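Local coordinates for protein putative dehydratase (Salmonella enterica subsp. enterica serovar Enteritidis, PDB 3TW9) that catalyses, with low activity in vitro, the magnesium-dependent dehydration of D-gluconate to 2-dehydro-3-deoxy-D-gluconate, at residues L273-A278 / I296-L301; E300-V305 / I320-S325. All coordinates share one frame; numbering follows the deposited sequence.

Interaction 1: residues L273-A278 / I296-L301; sequences LEDPVA and ISMGEL
L273 and E274 pair in parallel with I296 and S297: S297 N donates to L273 O (3.0 Å), D275 N to S297 O (2.8 Å), and I296 CA sends a C-H contact to the same L273 carbonyl. Past the strand ends the side chain of D275 takes over, its OD1 accepting G299 N at 3.2 Å on the syn side of the carboxylate. At phi 128° a CB on G299 would press on the carbonyl oxygen of M298. A water sits within hydrogen-bonding distance of D275 OD1 and E274 OE2 and accepts from E300 N. E274, its chain extended with CG anti to the backbone N (chi1 -177°), brings OE2 to 3.0 Å from E300 OE1, the carboxylate planes 72° apart. Both residues bind magnesium; R321, a salt-bridge partner of E274, and a bound metal would probably offset the repulsion. S297 OG, buried without a polar partner, lies against E274 CB and CG. M298 bends at chi2 and chi3, carrying CE to 3.8 Å from V277 CG2 and SD to 3.7 Å from P276 CD. Within this beta-alpha-beta unit, helix 285-291 covers I296 and M298, helix 255-265 packs on L273 and P276, and strands 244-248 and 319-320 continue the barrel.

Interaction 2: residues E300-V305 / I320-S325; sequences ELFVNV and IRCHVS
E300 and F302 lean on the segment I320-H323 with two unlike ends, an apolar one at the phenyl ring and a charged one at the carboxylate. The close packing gathers round F302. Its CD2 lies 4.0 Å from CD1 of I320, the two side chains crossing at a slant, and its CB is equally near SG of C322. That sulfur sits 5.3 Å from the ring centroid and well off the ring normal, a Cys sulfur-aromatic contact of oblique geometry. I320 reaches the ring because CG1 stands anti to the backbone N (chi1 -171°), which carries CD1 toward the phenyl group. W308 and L311 of helix 305-313 pack on F302, and L336 of helix 330-342 covers I320 and C322. Between the two ends the backbones come close, E300 CA lying 3.2 Å from R321 O in a C-H contact. A water links the loops there, close to the carbonyl oxygens of E300 and F302 and accepting from H323 N.

The charged end is looser. E300 and R321 run side by side in the same direction. At 3.4 Å between E300 OE1 and R321 NH2 this salt bridge is long and weak, and the planes, 60° apart, keep the groups from pairing flat. R321 also has salt-bridge partners in E274 and E377, and NH1 bonds to A348 O, so the guanidinium is fixed mainly from beyond this pair. E300 is partly exposed and approaches a bound glycerol. H323 turns its ring from E300 to bond H350 through ND1. These loops follow consecutive strands at the C-terminal end of the enolase-superfamily barrel, where E300 binds magnesium and E300, R321 and H350 probably bind the substrate.

E300 and L301 belong to both contacts, which follow one another round the barrel: interaction 1 joins strands 272-274 and 296-298, and interaction 2 joins the loops after 296-298 and 319-320. Both are largely buried, but interaction 1 buries more surface and relies on direct backbone bonds, whereas interaction 2 relies on apolar packing, a water and one weak salt bridge. R321 ties them together: its NH2 forms a salt bridge with E274 OE2 at 2.8 Å, and its backbone N probably bonds to M298 O. Acidic groups thus converge from interaction 1 on the magnesium site, while interaction 2 adds R321, a probable substrate-binding residue, beside them.

Interaction 1: residues L273-A278 / I296-L301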
ATOM      1  N   LEU C 273       4.178   9.484 -23.000  1.00 17.74           N
ATOM      2  CA  LEU C 273       4.520  10.900 -23.169  1.00 19.80           C
ATOM      3  C   LEU C 273       4.609  11.471 -21.763  1.00 21.00           C
ATOM      4  O   LEU C 273       3.654  11.356 -20.988  1.00 18.82           O
ATOM      5  CB  LEU C 273       3.422  11.626 -23.935  1.00 22.00           C
ATOM      6  CG  LEU C 273       3.639  13.116 -24.272  1.00 17.49           C
ATOM      7  CD1 LEU C 273       4.818  13.275 -25.252  1.00 20.97           C
ATOM      8  CD2 LEU C 273       2.402  13.695 -24.895  1.00 19.92           C
ATOM      9  N   GLU C 274       5.759  12.056 -21.449  1.00 18.36           N
ATOM     10  CA  GLU C 274       6.147  12.378 -20.082  1.00 17.45           C
ATOM     11  C   GLU C 274       6.078  13.864 -19.755  1.00 20.34           C
ATOM     12  O   GLU C 274       6.456  14.718 -20.566  1.00 17.09           O
ATOM     13  CB  GLU C 274       7.566  11.866 -19.812  1.00 20.42           C
ATOM     14  CG  GLU C 274       8.006  12.105 -18.382  1.00 21.28           C
ATOM     15  CD  GLU C 274       9.436  11.799 -18.169  1.00 24.22           C
ATOM     16  OE1 GLU C 274      10.036  11.246 -19.097  1.00 26.06           O
ATOM     17  OE2 GLU C 274       9.941  12.090 -17.059  1.00 28.00           O
ATOM     18  N   ASP C 275       5.630  14.137 -18.530  1.00 18.36           N
ATOM     19  CA  ASP C 275       5.454  15.521 -18.015  1.00 16.12           C
ATOM     20  C   ASP C 275       4.864  16.494 -19.011  1.00 17.70           C
ATOM     21  O   ASP C 275       5.471  17.524 -19.314  1.00 19.58           O
ATOM     22  CB  ASP C 275       6.742  16.045 -17.391  1.00 16.36           C
ATOM     23  CG  ASP C 275       7.145  15.272 -16.186  1.00 20.22           C
ATOM     24  OD1 ASP C 275       6.424  14.324 -15.788  1.00 21.54           O
ATOM     25  OD2 ASP C 275       8.239  15.566 -15.621  1.00 22.98           O
ATOM     26  N   PRO C 276       3.645  16.183 -19.530  1.00 19.16           N
ATOM     27  CA  PRO C 276       3.024  17.120 -20.442  1.00 16.44           C
ATOM     28  C   PRO C 276       2.648  18.453 -19.747  1.00 21.35           C
ATOM     29  O   PRO C 276       2.460  19.463 -20.417  1.00 18.63           O
ATOM     30  CB  PRO C 276       1.759  16.377 -20.906  1.00 20.31           C
ATOM     31  CG  PRO C 276       1.457  15.397 -19.831  1.00 18.71           C
ATOM     32  CD  PRO C 276       2.824  14.963 -19.354  1.00 18.59           C
ATOM     33  N   VAL C 277       2.504  18.424 -18.426  1.00 18.03           N
ATOM     34  CA  VAL C 277       2.249  19.660 -17.670  1.00 18.76           C
ATOM     35  C   VAL C 277       3.200  19.754 -16.495  1.00 18.83           C
ATOM     36  O   VAL C 277       3.712  18.737 -16.014  1.00 20.28           O
ATOM     37  CB  VAL C 277       0.765  19.804 -17.190  1.00 16.79           C
ATOM     38  CG1 VAL C 277      -0.160  19.832 -18.379  1.00 17.38           C
ATOM     39  CG2 VAL C 277       0.337  18.666 -16.210  1.00 18.30           C
ATOM     40  N   ALA C 278       3.411  20.977 -16.030  1.00 17.37           N
ATOM     41  CA  ALA C 278       4.051  21.256 -14.742  1.00 16.07           C
ATOM     42  C   ALA C 278       3.163  20.768 -13.577  1.00 17.66           C
ATOM     43  O   ALA C 278       1.932  20.687 -13.720  1.00 16.03           O
ATOM     44  CB  ALA C 278       4.265  22.764 -14.625  1.00 12.59           C
ATOM     45  N   ILE C 296       0.343   8.471 -20.627  1.00 16.49           N
ATOM     46  CA  ILE C 296       0.897   9.670 -20.002  1.00 18.83           C
ATOM     47  C   ILE C 296       1.627   9.287 -18.749  1.00 20.40           C
ATOM     48  O   ILE C 296       1.103   8.510 -17.958  1.00 20.45           O
ATOM     49  CB  ILE C 296      -0.230  10.653 -19.579  1.00 17.70           C
ATOM     50  CG1 ILE C 296      -0.985  11.213 -20.785  1.00 15.06           C
ATOM     51  CG2 ILE C 296       0.320  11.805 -18.694  1.00 20.39           C
ATOM     52  CD1 ILE C 296      -0.106  11.954 -21.851  1.00 13.63           C
ATOM     53  N   SER C 297       2.820   9.834 -18.558  1.00 19.59           N
ATOM     54  CA  SER C 297       3.479   9.767 -17.261  1.00 16.34           C
ATOM     55  C   SER C 297       3.719  11.183 -16.682  1.00 14.56           C
ATOM     56  O   SER C 297       3.895  12.181 -17.414  1.00 15.98           O
ATOM     57  CB  SER C 297       4.792   8.976 -17.326  1.00 18.66           C
ATOM     58  OG  SER C 297       5.775   9.739 -17.983  1.00 17.52           O
ATOM     59  N   MET C 298       3.741  11.234 -15.352  1.00 15.59           N
ATOM     60  CA  MET C 298       3.851  12.491 -14.639  1.00 16.59           C
ATOM     61  C   MET C 298       4.599  12.197 -13.375  1.00 16.93           C
ATOM     62  O   MET C 298       4.415  11.146 -12.759  1.00 16.66           O
ATOM     63  CB  MET C 298       2.448  13.009 -14.226  1.00 20.33           C
ATOM     64  CG  MET C 298       1.708  13.824 -15.255  1.00 15.78           C
ATOM     65  SD  MET C 298       2.501  15.376 -15.741  1.00 18.69           S
ATOM     66  CE  MET C 298       2.486  16.269 -14.151  1.00 17.37           C
ATOM     67  N   GLY C 299       5.403  13.156 -12.934  1.00 22.14           N
ATOM     68  CA  GLY C 299       5.652  13.188 -11.515  1.00 14.18           C
ATOM     69  C   GLY C 299       7.050  13.224 -10.951  1.00 18.35           C
ATOM     70  O   GLY C 299       7.207  13.206  -9.726  1.00 17.16           O
ATOM     71  N   GLU C 300       8.082  13.301 -11.786  1.00 20.81           N
ATOM     72  CA  GLU C 300       9.425  13.371 -11.196  1.00 12.73           C
ATOM     73  C   GLU C 300       9.600  14.617 -10.283  1.00 18.62           C
ATOM     74  O   GLU C 300      10.398  14.583  -9.360  1.00 22.45           O
ATOM     75  CB  GLU C 300      10.505  13.317 -12.266  1.00 18.22           C
ATOM     76  CG  GLU C 300      10.514  14.501 -13.170  1.00 19.22           C
ATOM     77  CD  GLU C 300      11.526  14.394 -14.301  1.00 30.25           C
ATOM     78  OE1 GLU C 300      11.661  13.317 -14.933  1.00 28.04           O
ATOM     79  OE2 GLU C 300      12.171  15.421 -14.569  1.00 21.54           O
ATOM     80  N   LEU C 301       8.812  15.658 -10.527  1.00 18.28           N
ATOM     81  CA  LEU C 301       8.819  16.861  -9.696  1.00 17.51           C
ATOM     82  C   LEU C 301       7.966  16.787  -8.429  1.00 20.04           C
ATOM     83  O   LEU C 301       8.026  17.689  -7.589  1.00 23.54           O
ATOM     84  CB  LEU C 301       8.376  18.052 -10.518  1.00 20.57           C
ATOM     85  CG  LEU C 301       9.493  18.686 -11.347  1.00 24.13           C
ATOM     86  CD1 LEU C 301       8.918  19.617 -12.398  1.00 14.39           C
ATOM     87  CD2 LEU C 301      10.521  19.402 -10.424  1.00 22.20           C
TER
HETATM   88  O   HOH W   1       8.312  12.740 -14.735  1.00 26.69           O

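Interaction 2: residues E300-V305 / I320-S325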
ATOM      1  N   GLU C 300       8.082  13.301 -11.786  1.00 20.81           N
ATOM      2  CA  GLU C 300       9.425  13.371 -11.196  1.00 12.73           C
ATOM      3  C   GLU C 300       9.600  14.617 -10.283  1.00 18.62           C
ATOM      4  O   GLU C 300      10.398  14.583  -9.360  1.00 22.45           O
ATOM      5  CB  GLU C 300      10.505  13.317 -12.266  1.00 18.22           C
ATOM      6  CG  GLU C 300      10.514  14.501 -13.170  1.00 19.22           C
ATOM      7  CD  GLU C 300      11.526  14.394 -14.301  1.00 30.25           C
ATOM      8  OE1 GLU C 300      11.661  13.317 -14.933  1.00 28.04           O
ATOM      9  OE2 GLU C 300      12.171  15.421 -14.569  1.00 21.54           O
ATOM     10  N   LEU C 301       8.812  15.658 -10.527  1.00 18.28           N
ATOM     11  CA  LEU C 301       8.819  16.861  -9.696  1.00 17.51           C
ATOM     12  C   LEU C 301       7.966  16.787  -8.429  1.00 20.04           C
ATOM     13  O   LEU C 301       8.026  17.689  -7.589  1.00 23.54           O
ATOM     14  CB  LEU C 301       8.376  18.052 -10.518  1.00 20.57           C
ATOM     15  CG  LEU C 301       9.493  18.686 -11.347  1.00 24.13           C
ATOM     16  CD1 LEU C 301       8.918  19.617 -12.398  1.00 14.39           C
ATOM     17  CD2 LEU C 301      10.521  19.402 -10.424  1.00 22.20           C
ATOM     18  N   PHE C 302       7.177  15.733  -8.266  1.00 17.87           N
ATOM     19  CA  PHE C 302       6.239  15.676  -7.131  1.00 14.15           C
ATOM     20  C   PHE C 302       6.864  15.535  -5.743  1.00 19.22           C
ATOM     21  O   PHE C 302       7.803  14.775  -5.530  1.00 22.51           O
ATOM     22  CB  PHE C 302       5.197  14.556  -7.288  1.00 16.12           C
ATOM     23  CG  PHE C 302       4.238  14.725  -8.459  1.00 18.42           C
ATOM     24  CD1 PHE C 302       4.140  15.917  -9.155  1.00 16.96           C
ATOM     25  CD2 PHE C 302       3.399  13.666  -8.830  1.00 17.79           C
ATOM     26  CE1 PHE C 302       3.227  16.065 -10.230  1.00 17.72           C
ATOM     27  CE2 PHE C 302       2.495  13.791  -9.913  1.00 16.85           C
ATOM     28  CZ  PHE C 302       2.406  15.020 -10.602  1.00 18.18           C
ATOM     29  N   VAL C 303       6.306  16.290  -4.797  1.00 18.17           N
ATOM     30  CA  VAL C 303       6.736  16.306  -3.388  1.00 17.26           C
ATOM     31  C   VAL C 303       5.541  16.330  -2.429  1.00 21.54           C
ATOM     32  O   VAL C 303       5.728  16.421  -1.210  1.00 25.82           O
ATOM     33  CB  VAL C 303       7.600  17.582  -3.090  1.00 17.24           C
ATOM     34  CG1 VAL C 303       8.971  17.496  -3.795  1.00 19.91           C
ATOM     35  CG2 VAL C 303       6.877  18.843  -3.557  1.00 17.11           C
ATOM     36  N   ASN C 304       4.320  16.237  -2.969  1.00 17.33           N
ATOM     37  CA  ASN C 304       3.102  16.437  -2.167  1.00 15.87           C
ATOM     38  C   ASN C 304       2.023  15.423  -2.540  1.00 15.58           C
ATOM     39  O   ASN C 304       1.803  15.180  -3.730  1.00 16.92           O
ATOM     40  CB  ASN C 304       2.589  17.881  -2.412  1.00 16.59           C
ATOM     41  CG  ASN C 304       1.638  18.379  -1.351  1.00 22.80           C
ATOM     42  OD1 ASN C 304       0.554  17.814  -1.137  1.00 19.91           O
ATOM     43  ND2 ASN C 304       2.051  19.450  -0.645  1.00 18.15           N
ATOM     44  N   VAL C 305       1.391  14.800  -1.533  1.00 17.55           N
ATOM     45  CA  VAL C 305       0.261  13.867  -1.802  1.00 22.57           C
ATOM     46  C   VAL C 305      -0.824  14.533  -2.675  1.00 19.39           C
ATOM     47  O   VAL C 305      -1.495  13.886  -3.485  1.00 17.52           O
ATOM     48  CB  VAL C 305      -0.346  13.261  -0.489  1.00 20.15           C
ATOM     49  CG1 VAL C 305      -1.068  14.321   0.357  1.00 18.71           C
ATOM     50  CG2 VAL C 305      -1.327  12.155  -0.812  1.00 21.91           C
ATOM     51  N   ILE C 320       3.425   6.633 -12.896  1.00 15.04           N
ATOM     52  CA  ILE C 320       3.924   7.584 -11.869  1.00 15.29           C
ATOM     53  C   ILE C 320       5.479   7.633 -11.864  1.00 12.18           C
ATOM     54  O   ILE C 320       6.114   6.596 -11.851  1.00 18.28           O
ATOM     55  CB  ILE C 320       3.269   7.293 -10.475  1.00 14.27           C
ATOM     56  CG1 ILE C 320       3.568   8.386  -9.421  1.00 15.70           C
ATOM     57  CG2 ILE C 320       3.512   5.887  -9.946  1.00 14.61           C
ATOM     58  CD1 ILE C 320       2.980   9.754  -9.766  1.00 14.48           C
ATOM     59  N   ARG C 321       6.033   8.843 -11.880  1.00 19.85           N
ATOM     60  CA  ARG C 321       7.453   9.089 -12.196  1.00 13.95           C
ATOM     61  C   ARG C 321       8.247   9.636 -11.033  1.00 18.72           C
ATOM     62  O   ARG C 321       9.314  10.188 -11.251  1.00 16.21           O
ATOM     63  CB  ARG C 321       7.544  10.093 -13.365  1.00 17.17           C
ATOM     64  CG  ARG C 321       7.038   9.575 -14.747  1.00 15.83           C
ATOM     65  CD  ARG C 321       8.128   8.750 -15.430  1.00 17.18           C
ATOM     66  NE  ARG C 321       9.297   9.566 -15.762  1.00 18.66           N
ATOM     67  CZ  ARG C 321      10.589   9.211 -15.642  1.00 17.76           C
ATOM     68  NH1 ARG C 321      10.966   8.037 -15.123  1.00 22.44           N
ATOM     69  NH2 ARG C 321      11.521  10.075 -16.050  1.00 20.67           N
ATOM     70  N   CYS C 322       7.753   9.505  -9.801  1.00 21.81           N
ATOM     71  CA  CYS C 322       8.411  10.217  -8.680  1.00 16.97           C
ATOM     72  C   CYS C 322       9.854   9.781  -8.501  1.00 21.68           C
ATOM     73  O   CYS C 322      10.238   8.633  -8.798  1.00 19.82           O
ATOM     74  CB  CYS C 322       7.650  10.040  -7.367  1.00 17.19           C
ATOM     75  SG  CYS C 322       5.951  10.672  -7.503  1.00 17.83           S
ATOM     76  N   HIS C 323      10.633  10.752  -8.080  1.00 16.54           N
ATOM     77  CA  HIS C 323      11.989  10.544  -7.617  1.00 17.03           C
ATOM     78  C   HIS C 323      11.840  10.061  -6.178  1.00 22.59           C
ATOM     79  O   HIS C 323      11.412  10.825  -5.308  1.00 18.88           O
ATOM     80  CB  HIS C 323      12.753  11.902  -7.763  1.00 12.58           C
ATOM     81  CG  HIS C 323      14.241  11.787  -7.630  1.00 15.99           C
ATOM     82  ND1 HIS C 323      15.084  11.920  -8.710  1.00 20.45           N
ATOM     83  CD2 HIS C 323      15.039  11.592  -6.554  1.00 23.44           C
ATOM     84  CE1 HIS C 323      16.339  11.803  -8.307  1.00 21.18           C
ATOM     85  NE2 HIS C 323      16.341  11.599  -7.003  1.00 21.99           N
ATOM     86  N   VAL C 324      12.162   8.783  -5.930  1.00 22.71           N
ATOM     87  CA  VAL C 324      11.835   8.111  -4.655  1.00 18.07           C
ATOM     88  C   VAL C 324      12.310   8.854  -3.398  1.00 17.65           C
ATOM     89  O   VAL C 324      11.525   9.015  -2.401  1.00 17.19           O
ATOM     90  CB  VAL C 324      12.301   6.627  -4.644  1.00 17.70           C
ATOM     91  CG1 VAL C 324      12.124   6.006  -3.257  1.00 20.35           C
ATOM     92  CG2 VAL C 324      11.498   5.834  -5.686  1.00 20.50           C
ATOM     93  N   SER C 325      13.560   9.328  -3.442  1.00 19.46           N
ATOM     94  CA  SER C 325      14.074  10.061  -2.286  1.00 19.38           C
ATOM     95  C   SER C 325      13.341  11.388  -2.068  1.00 21.47           C
ATOM     96  O   SER C 325      13.216  11.848  -0.931  1.00 18.33           O
ATOM     97  CB  SER C 325      15.577  10.302  -2.361  1.00 15.98           C
ATOM     98  OG  SER C 325      15.900  11.158  -3.452  1.00 17.03           O
TER
HETATM   99  O   HOH W   2       9.482  13.174  -7.001  1.00 20.51           O